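Local coordinates for conserved protein (Methanosarcina mazei, PDB 2NR4), which binds flavin mononucleotide between a beta barrel and adjoining helices, although its cellular role is unknown, at residues H41-A45 and P97-Y102; V70-L76 and E123-L127; Y82-V88 and F160-L164; L113-W119 and G144-I150. All blocks are in the same frame, centred on the assembly; numbering follows the deposited sequence.

Contact 1. Residues H41-A45 and P97-Y102. With FMN (flavin mononucleotide), chain C.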
# COMPACT_ATOMS: atom_id res chain seq x y z
N HIS A 41 19.65 -1.75 -23.34
CA HIS A 41 18.27 -1.61 -23.72
C HIS A 41 17.49 -1.68 -22.40
O HIS A 41 17.42 -2.74 -21.78
CB HIS A 41 17.77 -2.73 -24.63
CG HIS A 41 16.30 -2.64 -24.91
ND1 HIS A 41 15.76 -1.81 -25.88
CD2 HIS A 41 15.24 -3.22 -24.29
CE1 HIS A 41 14.45 -1.92 -25.87
NE2 HIS A 41 14.10 -2.76 -24.91
N PRO A 42 16.95 -0.54 -21.95
CA PRO A 42 16.31 -0.54 -20.62
C PRO A 42 15.03 -1.36 -20.60
O PRO A 42 14.21 -1.31 -21.54
CB PRO A 42 16.02 0.93 -20.36
CG PRO A 42 15.90 1.56 -21.76
CD PRO A 42 16.88 0.78 -22.60
N ASN A 43 14.86 -2.06 -19.47
CA ASN A 43 13.73 -2.93 -19.26
C ASN A 43 13.21 -2.67 -17.85
O ASN A 43 13.99 -2.33 -16.94
CB ASN A 43 14.21 -4.38 -19.26
CG ASN A 43 13.07 -5.36 -19.13
OD1 ASN A 43 12.89 -6.04 -18.09
ND2 ASN A 43 12.28 -5.44 -20.17
N ALA A 44 11.91 -2.80 -17.67
CA ALA A 44 11.33 -2.66 -16.34
C ALA A 44 10.45 -3.86 -16.06
O ALA A 44 9.77 -4.36 -16.95
CB ALA A 44 10.52 -1.39 -16.28
N ALA A 45 10.40 -4.31 -14.81
CA ALA A 45 9.47 -5.41 -14.44
C ALA A 45 9.23 -5.39 -12.93
O ALA A 45 10.15 -5.11 -12.19
CB ALA A 45 10.11 -6.74 -14.82
N PRO A 97 12.01 3.34 -24.11
CA PRO A 97 13.21 3.97 -23.57
C PRO A 97 13.05 5.40 -23.08
O PRO A 97 13.82 5.79 -22.18
CB PRO A 97 14.23 3.87 -24.76
CG PRO A 97 13.73 2.65 -25.53
CD PRO A 97 12.25 2.73 -25.44
N SER A 98 12.05 6.15 -23.56
CA SER A 98 11.82 7.54 -23.09
C SER A 98 11.30 7.65 -21.65
O SER A 98 11.25 8.74 -21.06
CB SER A 98 10.92 8.36 -24.02
OG SER A 98 9.76 7.65 -24.45
N GLU A 99 10.92 6.51 -21.09
CA GLU A 99 10.38 6.47 -19.73
C GLU A 99 11.48 6.34 -18.68
O GLU A 99 11.22 6.35 -17.48
CB GLU A 99 9.39 5.29 -19.64
CG GLU A 99 8.27 5.45 -20.66
CD GLU A 99 7.14 4.47 -20.49
OE1 GLU A 99 6.85 3.71 -21.43
OE2 GLU A 99 6.52 4.48 -19.40
N PHE A 100 12.71 6.19 -19.15
CA PHE A 100 13.85 5.99 -18.29
C PHE A 100 14.77 7.20 -18.34
O PHE A 100 14.78 7.96 -19.34
CB PHE A 100 14.66 4.78 -18.75
CG PHE A 100 13.89 3.49 -18.73
CD1 PHE A 100 13.97 2.64 -17.63
CD2 PHE A 100 13.08 3.13 -19.82
CE1 PHE A 100 13.27 1.42 -17.63
CE2 PHE A 100 12.36 1.90 -19.83
CZ PHE A 100 12.46 1.05 -18.71
N GLU A 101 15.58 7.34 -17.30
CA GLU A 101 16.66 8.31 -17.28
C GLU A 101 17.90 7.64 -16.72
O GLU A 101 17.81 6.56 -16.09
CB GLU A 101 16.25 9.57 -16.51
CG GLU A 101 16.19 9.47 -14.99
CD GLU A 101 15.67 10.78 -14.35
OE1 GLU A 101 15.57 11.81 -15.07
OE2 GLU A 101 15.36 10.78 -13.14
N TYR A 102 19.07 8.23 -16.99
CA TYR A 102 20.34 7.64 -16.58
C TYR A 102 20.98 8.35 -15.40
O TYR A 102 21.04 9.59 -15.33
CB TYR A 102 21.29 7.43 -17.79
CG TYR A 102 20.67 6.46 -18.74
CD1 TYR A 102 21.13 5.15 -18.85
CD2 TYR A 102 19.55 6.83 -19.45
CE1 TYR A 102 20.47 4.25 -19.72
CE2 TYR A 102 18.90 5.96 -20.29
CZ TYR A 102 19.35 4.69 -20.41
OH TYR A 102 18.63 3.88 -21.26
N1 FMN C . 9.26 -11.98 -10.86
C2 FMN C . 10.45 -12.38 -10.30
O2 FMN C . 11.23 -13.04 -10.98
N3 FMN C . 10.74 -12.09 -8.98
C4 FMN C . 9.84 -11.35 -8.22
O4 FMN C . 10.16 -10.89 -7.13
C4A FMN C . 8.64 -10.92 -8.79
N5 FMN C . 7.72 -10.20 -8.05
C5A FMN C . 6.54 -9.76 -8.62
C6 FMN C . 5.63 -9.00 -7.87
C7 FMN C . 4.44 -8.56 -8.43
C7M FMN C . 3.47 -7.81 -7.56
C8 FMN C . 4.15 -8.89 -9.77
C8M FMN C . 2.99 -8.31 -10.47
C9 FMN C . 5.05 -9.65 -10.53
C9A FMN C . 6.26 -10.07 -9.96
N10 FMN C . 7.18 -10.82 -10.69
C10 FMN C . 8.36 -11.25 -10.12
C1' FMN C . 6.82 -11.30 -12.07
C2' FMN C . 7.46 -10.37 -13.09
O2' FMN C . 7.13 -9.04 -12.78
C3' FMN C . 6.89 -10.69 -14.45
O3' FMN C . 7.24 -12.02 -14.78
C4' FMN C . 7.37 -9.69 -15.50
O4' FMN C . 6.56 -9.92 -16.63
C5' FMN C . 8.86 -9.88 -15.85
O5' FMN C . 9.17 -9.21 -17.05
P FMN C . 10.66 -9.06 -17.68
O1P FMN C . 10.80 -10.25 -18.66
O2P FMN C . 11.70 -9.24 -16.55
O3P FMN C . 10.70 -7.74 -18.45

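Contact 2. Residues V70-L76 and E123-L127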
# COMPACT_ATOMS: atom_id res chain seq x y z
N VAL A 70 20.45 -9.34 -15.37
CA VAL A 70 21.23 -9.55 -14.15
C VAL A 70 22.39 -10.52 -14.36
O VAL A 70 23.53 -10.25 -13.96
CB VAL A 70 20.32 -9.97 -13.01
CG1 VAL A 70 21.16 -10.47 -11.83
CG2 VAL A 70 19.44 -8.75 -12.59
N LEU A 71 22.10 -11.61 -15.01
CA LEU A 71 23.12 -12.56 -15.41
C LEU A 71 24.28 -11.90 -16.17
O LEU A 71 25.42 -12.09 -15.79
CB LEU A 71 22.47 -13.66 -16.26
CG LEU A 71 22.23 -15.02 -15.64
CD1 LEU A 71 21.45 -14.97 -14.35
CD2 LEU A 71 21.50 -15.87 -16.67
N LYS A 72 23.99 -11.12 -17.21
CA LYS A 72 25.03 -10.46 -17.99
C LYS A 72 25.70 -9.28 -17.30
O LYS A 72 26.93 -9.15 -17.35
CB LYS A 72 24.49 -9.95 -19.31
CG LYS A 72 25.61 -9.30 -20.17
CD LYS A 72 25.05 -8.39 -21.24
CE LYS A 72 25.98 -8.38 -22.44
NZ LYS A 72 25.28 -7.80 -23.61
N GLU A 73 24.89 -8.39 -16.71
CA GLU A 73 25.36 -7.09 -16.26
C GLU A 73 25.58 -6.98 -14.77
O GLU A 73 26.30 -6.09 -14.32
CB GLU A 73 24.40 -6.01 -16.73
CG GLU A 73 24.37 -5.92 -18.26
CD GLU A 73 23.35 -4.95 -18.79
OE1 GLU A 73 22.68 -4.25 -18.00
OE2 GLU A 73 23.23 -4.88 -20.04
N LYS A 74 24.95 -7.87 -14.01
CA LYS A 74 25.02 -7.87 -12.51
C LYS A 74 24.70 -6.53 -11.85
O LYS A 74 25.36 -6.08 -10.86
CB LYS A 74 26.33 -8.47 -11.99
CG LYS A 74 26.53 -9.94 -12.40
CD LYS A 74 27.30 -9.96 -13.72
CE LYS A 74 27.97 -11.29 -13.99
NZ LYS A 74 28.52 -11.27 -15.38
N CYS A 75 23.68 -5.89 -12.38
CA CYS A 75 23.21 -4.60 -11.87
C CYS A 75 21.72 -4.50 -12.09
O CYS A 75 21.17 -4.98 -13.12
CB CYS A 75 23.92 -3.44 -12.58
SG CYS A 75 23.62 -1.75 -11.97
N LEU A 76 21.05 -3.88 -11.12
CA LEU A 76 19.57 -3.73 -11.14
C LEU A 76 19.22 -2.57 -10.24
O LEU A 76 19.89 -2.37 -9.21
CB LEU A 76 18.93 -5.05 -10.68
CG LEU A 76 17.48 -5.20 -10.22
CD1 LEU A 76 17.17 -6.69 -10.20
CD2 LEU A 76 17.20 -4.56 -8.82
N GLU A 123 24.51 -3.24 -7.26
CA GLU A 123 25.30 -4.34 -7.80
C GLU A 123 24.71 -5.64 -7.25
O GLU A 123 24.48 -5.77 -6.06
CB GLU A 123 26.79 -4.24 -7.37
CG GLU A 123 27.58 -5.49 -7.80
CD GLU A 123 29.09 -5.33 -7.63
OE1 GLU A 123 29.52 -4.25 -7.15
OE2 GLU A 123 29.82 -6.30 -7.99
N CYS A 124 24.42 -6.58 -8.14
CA CYS A 124 23.97 -7.92 -7.79
C CYS A 124 25.16 -8.83 -7.57
O CYS A 124 26.07 -8.93 -8.45
CB CYS A 124 23.16 -8.51 -8.94
SG CYS A 124 21.71 -7.51 -9.38
N ILE A 125 25.16 -9.51 -6.44
CA ILE A 125 26.30 -10.34 -6.05
C ILE A 125 25.85 -11.71 -5.61
O ILE A 125 24.63 -11.94 -5.36
CB ILE A 125 27.09 -9.68 -4.91
CG1 ILE A 125 26.26 -9.64 -3.60
CG2 ILE A 125 27.49 -8.27 -5.29
CD1 ILE A 125 27.01 -9.13 -2.35
N ASN A 126 26.81 -12.64 -5.49
CA ASN A 126 26.51 -14.00 -5.04
C ASN A 126 25.35 -14.66 -5.82
O ASN A 126 24.50 -15.35 -5.24
CB ASN A 126 26.20 -14.03 -3.54
CG ASN A 126 27.32 -13.48 -2.71
OD1 ASN A 126 28.49 -13.62 -3.09
ND2 ASN A 126 26.99 -12.85 -1.58
N LEU A 127 25.32 -14.45 -7.12
CA LEU A 127 24.31 -15.11 -7.95
C LEU A 127 24.35 -16.60 -7.73
O LEU A 127 25.41 -17.21 -7.82
CB LEU A 127 24.55 -14.76 -9.42
CG LEU A 127 24.07 -13.38 -9.87
CD1 LEU A 127 24.73 -12.21 -9.12
CD2 LEU A 127 24.30 -13.22 -11.40

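Contact 3. Residues Y82-V88 and F160-L164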
# COMPACT_ATOMS: atom_id res chain seq x y z
N TYR A 82 3.93 4.24 -7.02
CA TYR A 82 2.58 4.17 -6.41
C TYR A 82 1.49 4.15 -7.49
O TYR A 82 0.33 4.00 -7.18
CB TYR A 82 2.31 5.37 -5.49
CG TYR A 82 3.29 5.53 -4.35
CD1 TYR A 82 3.80 4.43 -3.69
CD2 TYR A 82 3.66 6.79 -3.91
CE1 TYR A 82 4.68 4.57 -2.62
CE2 TYR A 82 4.54 6.94 -2.85
CZ TYR A 82 5.05 5.83 -2.22
OH TYR A 82 5.95 5.99 -1.18
N ASP A 83 1.89 4.25 -8.75
CA ASP A 83 0.97 4.28 -9.87
C ASP A 83 0.63 2.86 -10.37
O ASP A 83 1.52 2.16 -10.87
CB ASP A 83 1.61 5.11 -10.98
CG ASP A 83 0.74 5.21 -12.21
OD1 ASP A 83 -0.51 4.95 -12.17
OD2 ASP A 83 1.36 5.59 -13.23
N PRO A 84 -0.64 2.43 -10.25
CA PRO A 84 -0.95 1.05 -10.61
C PRO A 84 -0.84 0.84 -12.14
O PRO A 84 -0.60 -0.27 -12.57
CB PRO A 84 -2.40 0.89 -10.13
CG PRO A 84 -2.95 2.31 -10.26
CD PRO A 84 -1.83 3.15 -9.78
N ILE A 85 -1.07 1.90 -12.91
CA ILE A 85 -0.88 1.84 -14.39
C ILE A 85 0.54 1.40 -14.78
O ILE A 85 0.73 0.49 -15.57
CB ILE A 85 -1.30 3.15 -15.09
CG1 ILE A 85 -2.83 3.35 -14.98
CG2 ILE A 85 -0.90 3.07 -16.60
CD1 ILE A 85 -3.31 4.76 -15.39
N LEU A 86 1.55 2.04 -14.18
CA LEU A 86 2.95 1.67 -14.44
C LEU A 86 3.29 0.25 -14.00
O LEU A 86 3.99 -0.50 -14.71
CB LEU A 86 3.87 2.71 -13.82
CG LEU A 86 5.26 3.07 -14.34
CD1 LEU A 86 5.31 3.18 -15.90
CD2 LEU A 86 5.64 4.38 -13.69
N PHE A 87 2.76 -0.19 -12.86
CA PHE A 87 2.89 -1.59 -12.51
C PHE A 87 2.39 -2.57 -13.55
O PHE A 87 3.02 -3.59 -13.83
CB PHE A 87 2.14 -1.91 -11.18
CG PHE A 87 3.04 -2.05 -10.02
CD1 PHE A 87 3.64 -3.26 -9.75
CD2 PHE A 87 3.30 -0.96 -9.21
CE1 PHE A 87 4.48 -3.39 -8.68
CE2 PHE A 87 4.14 -1.10 -8.14
CZ PHE A 87 4.73 -2.32 -7.90
N VAL A 88 1.20 -2.31 -14.08
CA VAL A 88 0.60 -3.25 -14.99
C VAL A 88 1.33 -3.14 -16.32
O VAL A 88 1.64 -4.14 -16.92
CB VAL A 88 -0.91 -3.01 -15.14
CG1 VAL A 88 -1.50 -3.87 -16.24
CG2 VAL A 88 -1.65 -3.31 -13.79
N PHE A 160 -5.94 -0.29 -5.09
CA PHE A 160 -4.54 -0.41 -5.53
C PHE A 160 -4.00 -1.79 -5.19
O PHE A 160 -3.40 -2.48 -6.02
CB PHE A 160 -3.67 0.68 -4.90
CG PHE A 160 -2.23 0.56 -5.29
CD1 PHE A 160 -1.77 1.17 -6.46
CD2 PHE A 160 -1.33 -0.23 -4.53
CE1 PHE A 160 -0.45 1.04 -6.87
CE2 PHE A 160 0.03 -0.37 -4.94
CZ PHE A 160 0.47 0.28 -6.14
N ASN A 161 -4.26 -2.23 -3.95
CA ASN A 161 -3.80 -3.54 -3.52
C ASN A 161 -4.38 -4.66 -4.37
O ASN A 161 -3.71 -5.65 -4.66
CB ASN A 161 -4.16 -3.75 -2.04
CG ASN A 161 -3.49 -2.74 -1.13
OD1 ASN A 161 -2.62 -1.96 -1.52
ND2 ASN A 161 -3.91 -2.74 0.15
N ALA A 162 -5.64 -4.49 -4.81
CA ALA A 162 -6.31 -5.48 -5.66
C ALA A 162 -5.69 -5.56 -7.04
O ALA A 162 -5.60 -6.67 -7.63
CB ALA A 162 -7.77 -5.17 -5.78
N VAL A 163 -5.24 -4.42 -7.54
CA VAL A 163 -4.51 -4.38 -8.82
C VAL A 163 -3.21 -5.17 -8.73
O VAL A 163 -2.93 -5.97 -9.62
CB VAL A 163 -4.18 -2.93 -9.28
CG1 VAL A 163 -3.21 -2.95 -10.52
CG2 VAL A 163 -5.48 -2.19 -9.62
N LEU A 164 -2.47 -5.01 -7.63
CA LEU A 164 -1.24 -5.75 -7.38
C LEU A 164 -1.50 -7.27 -7.40
O LEU A 164 -0.78 -8.04 -8.04
CB LEU A 164 -0.69 -5.35 -6.01
CG LEU A 164 0.79 -5.10 -5.87
CD1 LEU A 164 1.19 -4.03 -6.92
CD2 LEU A 164 1.08 -4.58 -4.40

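Contact 4. Residues L113-W119 and G144-I150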
# COMPACT_ATOMS: atom_id res chain seq x y z
N LEU A 113 13.49 4.58 -13.63
CA LEU A 113 12.27 5.19 -14.15
C LEU A 113 12.20 6.68 -13.83
O LEU A 113 12.46 7.10 -12.71
CB LEU A 113 11.03 4.50 -13.61
CG LEU A 113 10.93 3.02 -14.00
CD1 LEU A 113 9.68 2.40 -13.33
CD2 LEU A 113 10.83 2.86 -15.50
N LYS A 114 11.81 7.47 -14.83
CA LYS A 114 11.62 8.91 -14.63
C LYS A 114 10.51 9.19 -13.63
O LYS A 114 10.57 10.19 -12.91
CB LYS A 114 11.29 9.59 -15.94
CG LYS A 114 12.49 9.68 -16.86
CD LYS A 114 12.05 10.16 -18.25
CE LYS A 114 11.79 11.63 -18.24
NZ LYS A 114 12.30 12.13 -19.57
N GLU A 115 9.52 8.30 -13.60
CA GLU A 115 8.37 8.41 -12.72
C GLU A 115 8.58 7.70 -11.37
O GLU A 115 7.66 7.62 -10.56
CB GLU A 115 7.11 7.91 -13.41
CG GLU A 115 6.62 8.80 -14.58
CD GLU A 115 6.45 10.28 -14.22
OE1 GLU A 115 5.97 10.61 -13.10
OE2 GLU A 115 6.78 11.14 -15.08
N ALA A 116 9.79 7.20 -11.11
CA ALA A 116 10.09 6.65 -9.78
C ALA A 116 9.98 7.68 -8.66
O ALA A 116 10.41 8.84 -8.79
CB ALA A 116 11.47 6.02 -9.76
N ILE A 117 9.39 7.27 -7.54
CA ILE A 117 9.40 8.10 -6.35
C ILE A 117 10.81 8.17 -5.77
O ILE A 117 11.32 9.24 -5.44
CB ILE A 117 8.41 7.52 -5.29
CG1 ILE A 117 6.98 7.35 -5.89
CG2 ILE A 117 8.44 8.36 -4.03
CD1 ILE A 117 6.30 8.61 -6.25
N ALA A 118 11.43 7.00 -5.61
CA ALA A 118 12.79 6.85 -5.13
C ALA A 118 13.43 5.66 -5.86
O ALA A 118 12.75 4.63 -6.14
CB ALA A 118 12.77 6.60 -3.61
N TRP A 119 14.73 5.76 -6.14
CA TRP A 119 15.46 4.67 -6.84
C TRP A 119 16.74 4.33 -6.11
O TRP A 119 17.33 5.20 -5.42
CB TRP A 119 15.70 5.01 -8.34
CG TRP A 119 16.40 6.32 -8.55
CD1 TRP A 119 15.81 7.53 -8.82
CD2 TRP A 119 17.81 6.56 -8.45
NE1 TRP A 119 16.80 8.52 -8.92
CE2 TRP A 119 18.02 7.95 -8.69
CE3 TRP A 119 18.93 5.74 -8.20
CZ2 TRP A 119 19.31 8.53 -8.67
CZ3 TRP A 119 20.19 6.32 -8.18
CH2 TRP A 119 20.37 7.71 -8.40
N GLY A 144 18.51 7.79 -5.21
CA GLY A 144 17.97 9.11 -5.42
C GLY A 144 16.52 9.18 -5.06
O GLY A 144 15.86 8.16 -4.95
N PHE A 145 16.03 10.41 -4.94
CA PHE A 145 14.68 10.72 -4.55
C PHE A 145 14.12 11.67 -5.60
O PHE A 145 14.84 12.52 -6.12
CB PHE A 145 14.70 11.41 -3.18
CG PHE A 145 13.51 11.11 -2.34
CD1 PHE A 145 13.43 9.92 -1.62
CD2 PHE A 145 12.47 12.03 -2.24
CE1 PHE A 145 12.33 9.65 -0.84
CE2 PHE A 145 11.36 11.77 -1.45
CZ PHE A 145 11.28 10.58 -0.75
N ASN A 146 12.84 11.52 -5.92
CA ASN A 146 12.21 12.44 -6.87
C ASN A 146 11.06 13.15 -6.18
O ASN A 146 9.90 12.77 -6.33
CB ASN A 146 11.72 11.72 -8.14
CG ASN A 146 12.85 11.29 -9.05
OD1 ASN A 146 13.89 11.95 -9.16
ND2 ASN A 146 12.65 10.18 -9.73
N GLU A 147 11.41 14.17 -5.41
CA GLU A 147 10.45 15.08 -4.78
C GLU A 147 9.30 15.46 -5.70
O GLU A 147 8.14 15.43 -5.29
CB GLU A 147 11.18 16.35 -4.31
CG GLU A 147 12.16 16.12 -3.16
CD GLU A 147 13.55 15.63 -3.60
OE1 GLU A 147 13.93 15.81 -4.79
OE2 GLU A 147 14.26 15.07 -2.73
N ARG A 148 9.61 15.77 -6.95
CA ARG A 148 8.62 16.16 -7.95
C ARG A 148 7.52 15.11 -8.20
O ARG A 148 6.44 15.44 -8.68
CB ARG A 148 9.32 16.54 -9.28
CG ARG A 148 10.28 17.76 -9.20
CD ARG A 148 11.15 17.93 -10.48
NE ARG A 148 12.36 18.71 -10.23
CZ ARG A 148 13.33 18.94 -11.12
NH1 ARG A 148 13.23 18.47 -12.37
NH2 ARG A 148 14.39 19.66 -10.78
N ASN A 149 7.80 13.85 -7.85
CA ASN A 149 6.87 12.75 -8.10
C ASN A 149 5.96 12.36 -6.93
O ASN A 149 5.09 11.50 -7.06
CB ASN A 149 7.65 11.52 -8.58
CG ASN A 149 8.15 11.67 -10.00
OD1 ASN A 149 7.53 12.36 -10.81
ND2 ASN A 149 9.27 11.03 -10.31
N ILE A 150 6.21 12.98 -5.77
CA ILE A 150 5.32 12.86 -4.62
C ILE A 150 4.42 14.08 -4.67
O ILE A 150 4.88 15.18 -4.42
CB ILE A 150 6.07 12.86 -3.26
CG1 ILE A 150 7.31 11.96 -3.30
CG2 ILE A 150 5.11 12.42 -2.12
CD1 ILE A 150 8.06 11.93 -1.98
O HOH W 1 14.48 8.97 -11.66
O HOH W 2 16.44 11.16 -9.82

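Contact 1. Residues H41-A45 and P97-Y102
Phe100 N bonds back to Pro97 O at 3.3 Å, closing a short 3-10 turn within its own segment, and the two residues so joined both pack on Pro42 of the opposing segment. What follows is apolar and is organised by one aromatic ring. Pro42 CB stands squarely over the face of Phe100, 3.5 Å from the ring centroid and only 5° off the ring normal, a CH-pi contact with the methylene above the middle of the ring. Phe100 CG lies anti to the carbonyl carbon (chi1 -61°), a setting that carries the ring over to the proline and on to Ala44, whose CB is 4.0 Å from Phe100 CZ. The pyrrolidine ring is held from two further directions: Pro42 CG lies 4.1 Å from Pro97 CB, and the phenol of Tyr102 meets it nearly at right angles, with OH 3.6 Å from Pro42 CG. Within strand 43-51 the next residues serve two purposes. Ala44 directs its methyl toward the aromatic side, whereas Asn43 points away, with CG anti to the backbone N (chi1 -176°), and places its side chain beside the FMN phosphate. Ala45 CB then borders that group, 3.4 Å from FMN O2P. His65 and Thr66, which begin helix 65-73, hydrogen-bond the same cofactor. One strand thus packs against a proline-aromatic cluster while contributing to the FMN site, an arrangement in keeping with the closed antiparallel barrel of the FMN-binding split-barrel proteins.

Contact 2. Residues V70-L76 and E123-L127
Cys124 and Leu127 reach across to the end of helix 65-73 at two levels, one lodging a sulfur among aliphatic groups and the other a methyl. The thiol of Cys124 enters between helix and strand: SG is 3.9 Å from Val70 CG1 and equally distant from Leu76 CB, so one atom touches both secondary-structure elements. SG lies anti to the carbonyl carbon of its own residue (chi1 -59°), which turns it in toward these two partners. Further along, Leu127 meets Lys74 almost perpendicularly, its CD2 resting 4.1 Å from Lys74 CG and also facing Val70. The lysine chain bends at chi2 (92°), and its ammonium end leads away from Leu127 to fold back over the helix terminus, where NZ makes weak hydrogen bonds to the carbonyls of Leu71 and Lys72. Lys74 itself has a left-handed backbone conformation that ends the helix and turns the chain into strand 75-79. Its carbonyl receives Cys124 N at 2.9 Å from Lys74 O, and the CA of Glu123 approaches the same oxygen. The strands then pair antiparallel, with Cys75 and Glu123 forming a non-hydrogen-bonded pair. Strand 75-79 is thereby joined to the edge of strand 118-130, whose other neighbour, strand 133-145, places Leu138 against Cys124 and Leu134 against Leu71, while strand 29-37 packs on Leu76.

Contact 3. Residues Y82-V88 and F160-L164
The ring of Phe87 carries Leu164 CD1 over one face, 3.9 Å from the ring centroid and displaced toward the rim, while Asp83 O lies at its edge. Phe160 is engaged differently: Pro84 CD lies at the edge of its ring, in plane and 3.9 Å from Phe160 CE1, as does Asn161 OD1 at another point. Pro84 CB makes a separate contact, 3.7 Å from Phe160 CD1, and Tyr82 O approaches obliquely, only 3.1 Å from Phe160 CE1. Phe160 holds CG anti to the backbone N (chi1 178°), which brings the ring across to this turn. Helix 84-92 of the N-terminal DUF447 part here packs on helix 158-176, the first of three C-terminal helices, the axes of segments 84-88 and 160-164 being 1° apart in direction and 10.2 Å in distance. Asp83 is the N-cap of the first helix, its OD1 accepting from Ile85 N at 3.2 Å. Were Phe160 cut back to an alanine, Pro84 CB and the Tyr82 carbonyl would probably lose their aromatic neighbour, leaving a gap. Farther along, Val88 CG2 and Val163 CG1 touch at 3.6 Å. Phe160 also packs on Pro156 of the second subunit, and Tyr82 OH hydrogen-bonds Pro154 O of that subunit.

Contact 4. Residues L113-W119 and G144-I150
Antiparallel pairing joins the segments at the open end of the beta hairpin of strands 118-130 and 133-145, with Ala118 opposite Phe145 as a non-hydrogen-bonded pair and Trp119 opposite Gly144 as a hydrogen-bonded one. Trp119 CG sits between the backbone N and the carbonyl carbon (chi1 55°), which lays the indole directly on the Gly144 backbone, with Gly144 N 3.3 Å above its plane and Gly144 CA in a CH-pi contact with the six-membered ring. Past the strands, two asparagines hold the type I turn 113-116. Ala116 O is gripped from opposite faces of its plane, by Asn146 ND2 at 2.8 Å and by Asn149 ND2 at 2.9 Å. Asn149 ND2 also donates a hydrogen bond to Lys114 O at 3.0 Å, in the carbonyl plane and on a lone pair. One water links Asn146 ND2 to Leu113 O, and another accepts from Trp119 NE1 at 2.8 Å and donates to Asn146 OD1. A leucine at Trp119 would probably leave that second water without its indole donor and strip the flat cover from Gly144. With both N-H groups of each carboxamide engaged, neither is likely to turn easily, and the carbonyls of Leu113, Lys114 and Ala116 all have donors.

How the contacts relate
Contacts 1 and 3 lie at the FMN pocket, contacts 2 and 4 in the surrounding barrel. Contact 1 borders the FMN phosphate directly, and contact 3 approaches the cofactor from the helical side, the Leu164 side chain lying about 4 Å from it. Contacts 2 and 4 stand further off: the side chains of Leu76 and Leu113 are about 8 and 11 Å from FMN. These two share strand 118-130, yet their centres are about 23 Å apart. Contact 4 links its neighbours: Lys114 N lies 2.9 Å from Glu99 O of contact 1, a probable hydrogen bond, and Ile117 packs on Tyr82 of contact 3. Contacts 3 and 4 both touch the second subunit.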